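Local structure of NAD(P)H-flavin oxidoreductase (Agrobacterium tumefaciens str. C58, 2FRE) at residues His110-Ala114 with Phe153-Ala157; Leu69-Leu73 with Arg142-Leu147; Ala85-Val91 with Val159-Thr163. The protein binds flavin mononucleotide and probably catalyses NAD(P)H-dependent reduction reactions, as an FMN-dependent oxidoreductase of the nitroreductase family. One frame throughout, in Å; residues are numbered along the deposited sequence.

Contact 1. Residues His110-Ala114 with Phe153-Ala157; sequences HSFDA and FKVEA. With FMN (flavin mononucleotide), chain D.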
loop_
_atom_site.group_PDB
_atom_site.type_symbol
_atom_site.label_atom_id
_atom_site.label_comp_id
_atom_site.label_asym_id
_atom_site.label_seq_id
_atom_site.Cartn_x
_atom_site.Cartn_y
_atom_site.Cartn_z
ATOM N N HIS A 110 -0.025 -11.248 2.557
ATOM C CA HIS A 110 1.370 -10.754 2.662
ATOM C C HIS A 110 1.797 -9.765 1.562
ATOM O O HIS A 110 2.496 -8.800 1.837
ATOM C CB HIS A 110 2.380 -11.912 2.778
ATOM C CG HIS A 110 2.544 -12.724 1.534
ATOM N ND1 HIS A 110 1.693 -13.757 1.197
ATOM C CD2 HIS A 110 3.487 -12.680 0.563
ATOM C CE1 HIS A 110 2.094 -14.296 0.062
ATOM N NE2 HIS A 110 3.181 -13.668 -0.341
ATOM N N SER A 111 1.358 -9.983 0.328
ATOM C CA SER A 111 1.722 -9.099 -0.764
ATOM C C SER A 111 0.946 -7.784 -0.693
ATOM O O SER A 111 1.492 -6.700 -0.902
ATOM C CB SER A 111 1.498 -9.805 -2.113
ATOM O OG SER A 111 2.393 -10.910 -2.226
ATOM N N PHE A 112 -0.331 -7.899 -0.392
ATOM C CA PHE A 112 -1.189 -6.761 -0.131
ATOM C C PHE A 112 -0.587 -5.873 0.972
ATOM O O PHE A 112 -0.443 -4.629 0.833
ATOM C CB PHE A 112 -2.589 -7.307 0.210
ATOM C CG PHE A 112 -3.634 -6.247 0.475
ATOM C CD1 PHE A 112 -4.292 -5.650 -0.567
ATOM C CD2 PHE A 112 -3.966 -5.877 1.780
ATOM C CE1 PHE A 112 -5.290 -4.703 -0.329
ATOM C CE2 PHE A 112 -4.939 -4.917 2.016
ATOM C CZ PHE A 112 -5.594 -4.328 0.957
ATOM N N ASP A 113 -0.214 -6.508 2.078
ATOM C CA ASP A 113 0.303 -5.796 3.226
ATOM C C ASP A 113 1.661 -5.135 2.907
ATOM O O ASP A 113 1.910 -4.002 3.268
ATOM C CB ASP A 113 0.429 -6.765 4.415
ATOM C CG ASP A 113 -0.939 -7.111 5.078
ATOM O OD1 ASP A 113 -1.932 -6.368 4.914
ATOM O OD2 ASP A 113 -1.006 -8.138 5.801
ATOM N N ALA A 114 2.515 -5.843 2.194
ATOM C CA ALA A 114 3.768 -5.294 1.667
ATOM C C ALA A 114 3.550 -4.030 0.803
ATOM O O ALA A 114 4.332 -3.094 0.870
ATOM C CB ALA A 114 4.526 -6.374 0.877
ATOM N N PHE A 153 10.118 -16.474 1.569
ATOM C CA PHE A 153 10.074 -15.025 1.383
ATOM C C PHE A 153 10.013 -14.701 -0.095
ATOM O O PHE A 153 10.788 -15.243 -0.881
ATOM C CB PHE A 153 11.294 -14.369 2.026
ATOM C CG PHE A 153 11.226 -14.332 3.529
ATOM C CD1 PHE A 153 10.744 -13.201 4.176
ATOM C CD2 PHE A 153 11.619 -15.421 4.282
ATOM C CE1 PHE A 153 10.653 -13.145 5.540
ATOM C CE2 PHE A 153 11.530 -15.383 5.663
ATOM C CZ PHE A 153 11.047 -14.231 6.294
ATOM N N LYS A 154 9.106 -13.802 -0.452
ATOM C CA LYS A 154 8.837 -13.414 -1.826
ATOM C C LYS A 154 9.397 -12.013 -2.132
ATOM O O LYS A 154 9.260 -11.086 -1.323
ATOM C CB LYS A 154 7.325 -13.441 -2.057
ATOM C CG LYS A 154 6.866 -12.832 -3.351
ATOM C CD LYS A 154 5.385 -13.033 -3.585
ATOM C CE LYS A 154 4.814 -12.079 -4.604
ATOM N NZ LYS A 154 5.847 -11.536 -5.528
ATOM N N VAL A 155 10.012 -11.872 -3.305
ATOM C CA VAL A 155 10.451 -10.579 -3.804
ATOM C C VAL A 155 9.239 -9.906 -4.460
ATOM O O VAL A 155 8.697 -10.406 -5.435
ATOM C CB VAL A 155 11.614 -10.715 -4.820
ATOM C CG1 VAL A 155 12.069 -9.337 -5.298
ATOM C CG2 VAL A 155 12.788 -11.489 -4.197
ATOM N N GLU A 156 8.796 -8.803 -3.888
ATOM C CA GLU A 156 7.651 -8.067 -4.388
ATOM C C GLU A 156 8.061 -7.065 -5.445
ATOM O O GLU A 156 7.468 -7.031 -6.520
ATOM C CB GLU A 156 6.956 -7.311 -3.245
ATOM C CG GLU A 156 6.432 -8.212 -2.116
ATOM C CD GLU A 156 5.288 -9.103 -2.549
ATOM O OE1 GLU A 156 4.724 -8.863 -3.639
ATOM O OE2 GLU A 156 4.929 -10.027 -1.797
ATOM N N ALA A 157 9.049 -6.226 -5.134
ATOM C CA ALA A 157 9.455 -5.159 -6.044
ATOM C C ALA A 157 10.810 -4.554 -5.679
ATOM O O ALA A 157 11.252 -4.639 -4.539
ATOM C CB ALA A 157 8.389 -4.069 -6.073
HETATM N N1 FMN D . -8.721 -6.279 12.288
HETATM C C2 FMN D . -9.761 -7.032 12.821
HETATM O O2 FMN D . -10.249 -6.648 13.880
HETATM N N3 FMN D . -10.271 -8.110 12.150
HETATM C C4 FMN D . -9.727 -8.501 10.946
HETATM O O4 FMN D . -10.344 -9.288 10.214
HETATM C C4A FMN D . -8.667 -7.758 10.427
HETATM N N5 FMN D . -8.094 -8.113 9.222
HETATM C C5A FMN D . -7.097 -7.330 8.673
HETATM C C6 FMN D . -6.561 -7.668 7.438
HETATM C C7 FMN D . -5.556 -6.886 6.855
HETATM C C7M FMN D . -5.407 -7.010 5.364
HETATM C C8 FMN D . -5.087 -5.751 7.512
HETATM C C8M FMN D . -4.470 -4.599 6.731
HETATM C C9 FMN D . -5.613 -5.430 8.751
HETATM C C9A FMN D . -6.610 -6.222 9.332
HETATM N N10 FMN D . -7.119 -5.885 10.568
HETATM C C10 FMN D . -8.170 -6.645 11.093
HETATM C "C1'" FMN D . -6.389 -4.916 11.457
HETATM C "C2'" FMN D . -4.912 -5.164 11.783
HETATM O "O2'" FMN D . -4.790 -6.062 12.898
HETATM C "C3'" FMN D . -4.233 -3.844 12.145
HETATM O "O3'" FMN D . -4.238 -2.993 11.012
HETATM C "C4'" FMN D . -2.799 -4.059 12.685
HETATM O "O4'" FMN D . -2.833 -4.694 13.965
HETATM C "C5'" FMN D . -2.006 -2.784 12.835
HETATM O "O5'" FMN D . -2.715 -1.861 13.604
HETATM P P FMN D . -3.068 -0.377 13.109
HETATM O O1P FMN D . -1.825 0.446 13.046
HETATM O O2P FMN D . -3.703 -0.502 11.751
HETATM O O3P FMN D . -3.972 0.266 14.118
#
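Glu156 reaches from strand 153-162 to Ser111 near the start of helix 110-127, joining the sheet of the nitroreductase fold to the helix that lies across it. The side chain bends on its way. CB carries CG beside the backbone N, and CG comes to rest 4.0 Å from Ala114 CB. A second bend at chi2 (-67°) then swings the carboxylate back along the helix toward its N-terminal turn. There OE2 accepts a hydrogen bond of 2.7 Å from Ser111 OG, on its syn side and 18° out of the carboxylate plane, and is also hydrogen-bonded to Ser93 OG of strand 87-98. The other oxygen, OE1, forms a salt bridge of 3.5 Å with Lys154 NZ. The buried carboxylate is thus held through both oxygens, which probably helps it stay ionised. Two residues after Ser111, on a different side of the helix, Asp113 OD1 lies 3.6 Å from FMN C7M, a methyl of the ring system, while Asp113 OD2 is bonded to Thr109 OG1 and Ala49 N. Lys154, extended as far as CE, bends at chi4 to bring NZ back to Val155 O. Its CD meets the His110 ring at the edge, 4.0 Å from NE2.

Contact 2. Residues Leu69-Leu73 with Arg142-Leu147; sequences LFVEL and RIVEKL
Leu73 turns its CG away from its own carbonyl carbon (chi1 -72°) and Leu147 does likewise (chi1 -57°), an arrangement in which the two branched ends meet head-on, with Leu73 CD1 4.0 Å from Leu147 CG. Leu147 is the first residue past helix 140-146, and with Leu73 it makes the apolar centre of a helix-to-helix packing. The two methyls of Leu73 divide the work. CD1 faces Ile143 CG1 and Leu147, whereas CD2 runs alongside the start of Arg142, 3.7 Å from Arg142 CB. Ile143 CG1 lies obliquely across the base of Leu73, 3.9 Å from its CB. Leu147 in turn offers its CD2 to two partners of the other helix: Leu69 CD2 at 4.0 Å, where the two side chains run antiparallel alongside one another, and Phe70 CE1 at 3.8 Å. Farther out, Leu69 CD1 rests on the aliphatic base of Lys146, whose chain bends at chi2 and carries its amine off from the contact. Polar contact is made through water at this rim: one molecule donates to Glu72 O (2.8 Å) and accepts from Arg142 NH1 (2.9 Å), lying in the guanidinium plane at its edge. Arg142 also makes a cation-pi contact with Phe139. Helices 67-72 and 140-146 sit together against one side of the sheet, where Leu73, Ile143 and Leu147 all touch Phe90 of strand 87-98, Phe70 packs on Val58 and Ala60 of strand 55-61, and Gly193 of the second subunit borders Phe70 and Leu147.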
loop_
_atom_site.group_PDB
_atom_site.type_symbol
_atom_site.label_atom_id
_atom_site.label_comp_id
_atom_site.label_asym_id
_atom_site.label_seq_id
_atom_site.Cartn_x
_atom_site.Cartn_y
_atom_site.Cartn_z
ATOM N N LEU A 69 26.099 -4.631 -7.442
ATOM C CA LEU A 69 25.292 -5.833 -7.388
ATOM C C LEU A 69 23.811 -5.474 -7.409
ATOM O O LEU A 69 23.028 -6.097 -8.130
ATOM C CB LEU A 69 25.626 -6.653 -6.150
ATOM C CG LEU A 69 24.672 -7.822 -5.852
ATOM C CD1 LEU A 69 24.691 -8.889 -6.971
ATOM C CD2 LEU A 69 25.065 -8.412 -4.525
ATOM N N PHE A 70 23.420 -4.493 -6.605
ATOM C CA PHE A 70 22.027 -4.058 -6.576
ATOM C C PHE A 70 21.589 -3.530 -7.941
ATOM O O PHE A 70 20.492 -3.812 -8.384
ATOM C CB PHE A 70 21.802 -3.006 -5.483
ATOM C CG PHE A 70 21.558 -3.592 -4.124
ATOM C CD1 PHE A 70 22.519 -4.363 -3.494
ATOM C CD2 PHE A 70 20.346 -3.372 -3.463
ATOM C CE1 PHE A 70 22.278 -4.932 -2.214
ATOM C CE2 PHE A 70 20.113 -3.930 -2.189
ATOM C CZ PHE A 70 21.063 -4.699 -1.577
ATOM N N VAL A 71 22.463 -2.791 -8.619
ATOM C CA VAL A 71 22.156 -2.301 -9.968
ATOM C C VAL A 71 21.965 -3.459 -10.968
ATOM O O VAL A 71 21.018 -3.464 -11.762
ATOM C CB VAL A 71 23.253 -1.374 -10.499
ATOM C CG1 VAL A 71 23.030 -1.070 -11.970
ATOM C CG2 VAL A 71 23.312 -0.061 -9.686
ATOM N N GLU A 72 22.837 -4.459 -10.919
ATOM C CA GLU A 72 22.829 -5.481 -11.972
ATOM C C GLU A 72 21.727 -6.515 -11.760
ATOM O O GLU A 72 21.472 -7.319 -12.657
ATOM C CB GLU A 72 24.210 -6.123 -12.133
ATOM C CG GLU A 72 24.567 -7.130 -11.088
ATOM C CD GLU A 72 26.008 -7.594 -11.200
ATOM O OE1 GLU A 72 26.435 -8.045 -12.296
ATOM O OE2 GLU A 72 26.707 -7.521 -10.169
ATOM N N LEU A 73 21.079 -6.463 -10.581
ATOM C CA LEU A 73 19.897 -7.251 -10.255
ATOM C C LEU A 73 18.615 -6.656 -10.855
ATOM O O LEU A 73 17.564 -7.290 -10.832
ATOM C CB LEU A 73 19.733 -7.399 -8.741
ATOM C CG LEU A 73 20.744 -8.329 -8.049
ATOM C CD1 LEU A 73 20.578 -8.243 -6.535
ATOM C CD2 LEU A 73 20.588 -9.746 -8.535
ATOM N N ARG A 142 17.560 -14.278 -9.117
ATOM C CA ARG A 142 18.927 -13.826 -8.818
ATOM C C ARG A 142 18.960 -12.997 -7.532
ATOM O O ARG A 142 19.917 -13.085 -6.761
ATOM C CB ARG A 142 19.517 -12.980 -9.955
ATOM C CG ARG A 142 19.532 -13.634 -11.323
ATOM C CD ARG A 142 20.285 -12.758 -12.320
ATOM N NE ARG A 142 20.031 -13.178 -13.697
ATOM C CZ ARG A 142 20.393 -12.489 -14.776
ATOM N NH1 ARG A 142 21.042 -11.348 -14.655
ATOM N NH2 ARG A 142 20.105 -12.947 -15.989
ATOM N N ILE A 143 17.939 -12.172 -7.311
ATOM C CA ILE A 143 17.831 -11.426 -6.054
ATOM C C ILE A 143 17.808 -12.372 -4.849
ATOM O O ILE A 143 18.532 -12.172 -3.865
ATOM C CB ILE A 143 16.576 -10.477 -6.053
ATOM C CG1 ILE A 143 16.809 -9.324 -7.040
ATOM C CG2 ILE A 143 16.291 -9.932 -4.663
ATOM C CD1 ILE A 143 15.527 -8.707 -7.570
ATOM N N VAL A 144 16.972 -13.405 -4.930
ATOM C CA VAL A 144 16.853 -14.378 -3.854
ATOM C C VAL A 144 18.188 -15.062 -3.556
ATOM O O VAL A 144 18.569 -15.217 -2.402
ATOM C CB VAL A 144 15.762 -15.446 -4.192
ATOM C CG1 VAL A 144 15.824 -16.634 -3.234
ATOM C CG2 VAL A 144 14.387 -14.798 -4.154
ATOM N N GLU A 145 18.895 -15.448 -4.606
ATOM C CA GLU A 145 20.162 -16.155 -4.465
ATOM C C GLU A 145 21.261 -15.215 -3.969
ATOM O O GLU A 145 21.939 -15.522 -3.001
ATOM C CB GLU A 145 20.566 -16.760 -5.806
ATOM C CG GLU A 145 21.802 -17.622 -5.750
ATOM C CD GLU A 145 21.652 -18.794 -4.785
ATOM O OE1 GLU A 145 20.518 -19.324 -4.652
ATOM O OE2 GLU A 145 22.672 -19.180 -4.160
ATOM N N LYS A 146 21.428 -14.069 -4.632
ATOM C CA LYS A 146 22.535 -13.156 -4.328
ATOM C C LYS A 146 22.374 -12.404 -3.005
ATOM O O LYS A 146 23.374 -12.015 -2.396
ATOM C CB LYS A 146 22.743 -12.145 -5.466
ATOM C CG LYS A 146 23.233 -12.739 -6.774
ATOM C CD LYS A 146 24.720 -13.121 -6.755
ATOM C CE LYS A 146 25.240 -13.317 -8.191
ATOM N NZ LYS A 146 26.533 -14.047 -8.300
ATOM N N LEU A 147 21.136 -12.170 -2.570
ATOM C CA LEU A 147 20.890 -11.409 -1.338
ATOM C C LEU A 147 20.496 -12.299 -0.160
ATOM O O LEU A 147 20.103 -11.795 0.894
ATOM C CB LEU A 147 19.837 -10.306 -1.561
ATOM C CG LEU A 147 20.175 -9.290 -2.675
ATOM C CD1 LEU A 147 19.195 -8.176 -2.691
ATOM C CD2 LEU A 147 21.606 -8.707 -2.551
HETATM O O HOH W 1 22.186 -10.025 -12.393
#

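Contact 3. Residues Ala85-Val91 with Val159-Thr163; sequences ASVLLFV and VAIGT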
loop_
_atom_site.group_PDB
_atom_site.type_symbol
_atom_site.label_atom_id
_atom_site.label_comp_id
_atom_site.label_asym_id
_atom_site.label_seq_id
_atom_site.Cartn_x
_atom_site.Cartn_y
_atom_site.Cartn_z
ATOM N N ALA A 85 20.176 6.640 -9.019
ATOM C CA ALA A 85 19.425 6.891 -7.810
ATOM C C ALA A 85 20.384 6.927 -6.617
ATOM O O ALA A 85 21.548 6.542 -6.726
ATOM C CB ALA A 85 18.383 5.813 -7.611
ATOM N N SER A 86 19.873 7.394 -5.482
ATOM C CA SER A 86 20.663 7.520 -4.266
ATOM C C SER A 86 20.661 6.241 -3.434
ATOM O O SER A 86 21.611 5.987 -2.692
ATOM C CB SER A 86 20.131 8.672 -3.404
ATOM O OG SER A 86 20.413 9.918 -3.980
ATOM N N VAL A 87 19.582 5.473 -3.547
ATOM C CA VAL A 87 19.367 4.243 -2.800
ATOM C C VAL A 87 18.643 3.269 -3.719
ATOM O O VAL A 87 17.767 3.673 -4.481
ATOM C CB VAL A 87 18.486 4.516 -1.530
ATOM C CG1 VAL A 87 18.042 3.225 -0.874
ATOM C CG2 VAL A 87 19.217 5.392 -0.541
ATOM N N LEU A 88 19.035 1.996 -3.660
ATOM C CA LEU A 88 18.273 0.913 -4.249
ATOM C C LEU A 88 17.925 -0.071 -3.134
ATOM O O LEU A 88 18.747 -0.338 -2.248
ATOM C CB LEU A 88 19.060 0.209 -5.358
ATOM C CG LEU A 88 19.216 0.996 -6.661
ATOM C CD1 LEU A 88 20.278 0.397 -7.541
ATOM C CD2 LEU A 88 17.921 1.034 -7.398
ATOM N N LEU A 89 16.710 -0.614 -3.186
ATOM C CA LEU A 89 16.303 -1.628 -2.247
ATOM C C LEU A 89 15.260 -2.558 -2.854
ATOM O O LEU A 89 14.642 -2.238 -3.864
ATOM C CB LEU A 89 15.761 -0.975 -0.961
ATOM C CG LEU A 89 14.488 -0.118 -1.044
ATOM C CD1 LEU A 89 13.210 -0.951 -0.971
ATOM C CD2 LEU A 89 14.470 0.900 0.099
ATOM N N PHE A 90 15.077 -3.707 -2.218
ATOM C CA PHE A 90 14.057 -4.655 -2.618
ATOM C C PHE A 90 13.060 -4.840 -1.479
ATOM O O PHE A 90 13.423 -5.003 -0.296
ATOM C CB PHE A 90 14.695 -5.964 -3.115
ATOM C CG PHE A 90 15.588 -5.753 -4.295
ATOM C CD1 PHE A 90 15.045 -5.630 -5.583
ATOM C CD2 PHE A 90 16.949 -5.584 -4.125
ATOM C CE1 PHE A 90 15.864 -5.385 -6.678
ATOM C CE2 PHE A 90 17.780 -5.326 -5.207
ATOM C CZ PHE A 90 17.238 -5.218 -6.494
ATOM N N VAL A 91 11.791 -4.762 -1.853
ATOM C CA VAL A 91 10.704 -5.014 -0.945
ATOM C C VAL A 91 10.336 -6.495 -1.039
ATOM O O VAL A 91 10.033 -7.013 -2.100
ATOM C CB VAL A 91 9.469 -4.155 -1.238
ATOM C CG1 VAL A 91 8.377 -4.481 -0.227
ATOM C CG2 VAL A 91 9.810 -2.678 -1.213
ATOM N N VAL A 159 12.978 -0.873 -5.559
ATOM C CA VAL A 159 12.667 0.531 -5.357
ATOM C C VAL A 159 13.929 1.348 -5.486
ATOM O O VAL A 159 14.930 1.059 -4.822
ATOM C CB VAL A 159 12.053 0.788 -3.971
ATOM C CG1 VAL A 159 11.728 2.250 -3.803
ATOM C CG2 VAL A 159 10.796 -0.060 -3.774
ATOM N N ALA A 160 13.865 2.356 -6.350
ATOM C CA ALA A 160 14.907 3.352 -6.511
ATOM C C ALA A 160 14.418 4.644 -5.835
ATOM O O ALA A 160 13.267 5.074 -6.051
ATOM C CB ALA A 160 15.157 3.592 -7.967
ATOM N N ILE A 161 15.277 5.234 -5.002
ATOM C CA ILE A 161 14.978 6.477 -4.316
ATOM C C ILE A 161 16.110 7.472 -4.516
ATOM O O ILE A 161 17.280 7.110 -4.447
ATOM C CB ILE A 161 14.785 6.289 -2.794
ATOM C CG1 ILE A 161 14.070 4.968 -2.471
ATOM C CG2 ILE A 161 14.002 7.500 -2.229
ATOM C CD1 ILE A 161 14.035 4.622 -0.960
ATOM N N GLY A 162 15.753 8.729 -4.759
ATOM C CA GLY A 162 16.751 9.753 -4.996
ATOM C C GLY A 162 16.154 11.131 -5.114
ATOM O O GLY A 162 14.962 11.355 -4.835
ATOM N N THR A 163 17.003 12.062 -5.511
ATOM C CA THR A 163 16.627 13.447 -5.673
ATOM C C THR A 163 16.486 13.769 -7.153
ATOM O O THR A 163 17.407 13.532 -7.943
ATOM C CB THR A 163 17.671 14.358 -5.040
ATOM O OG1 THR A 163 17.757 14.065 -3.635
ATOM C CG2 THR A 163 17.308 15.820 -5.241
HETATM O O HOH W 2 19.452 10.982 -6.457
HETATM O O HOH W 3 19.405 12.078 -2.827
#
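Ser86 and Val87 both turn their backbone N-H groups to one acceptor, Ile161 O, forming a classic beta bulge where strand 87-98 begins. The two bonds differ in their aim: Val87 N, at 3.0 Å, lies in the carbonyl plane, while Ser86 N, at 2.8 Å, is tilted 20° from it. Beyond the bulge the antiparallel ladder is regular. Ile161 N returns a nearly straight bond to Val87 O (171° at the hydrogen), and Leu89 and Val159 form the next hydrogen-bonded pair, with Val159 N 2.7 Å from Leu89 O. The intervening pair, Leu88 and Ala160, is non-hydrogen-bonded; Leu88 CD2 packs 3.8 Å from Ala160 CB. On the other face, Leu89 takes the cramped first torsion (chi1 64°), which lays it beside Val159, with CD1 3.7 Å from Val159 CB and CD2 3.9 Å from Ile161 CD1. Two waters bridge Ser86 OG to Thr163, one at Thr163 N and one at Thr163 OG1; the same hydroxyl is hydrogen-bonded to Ser29 O. The face bearing Leu89, Val159 and Ile161 lies under Leu36 and Leu40 of helix 33-44 and Trp118 and Leu121 of helix 110-127, an arrangement of antiparallel sheet covered by helices that belongs to the nitroreductase fold.

Strand 153-162 runs through contacts 1 and 3, and its partner strand 87-98 ties them together: Glu156 N is 2.8 Å from Val91 O, and Ala157 O is 2.7 Å from Val91 N. Contact 3 is the buried core, a backbone ladder flanked by aliphatic side chains. Contacts 1 and 2 are only partly buried; the helix of contact 1 and the two helices of contact 2 pack on different faces of the sheet. Contact 1, close to the flavin, relies on a carboxylate, a hydroxyl and an amine; contact 2 is almost wholly apolar, with charged chains at its rim. Phe90 links contact 3 to contact 2, its CE1 lying 3.5 Å from Ile143 CD1. All three contacts touch the second subunit, contact 3 through Val91 alone.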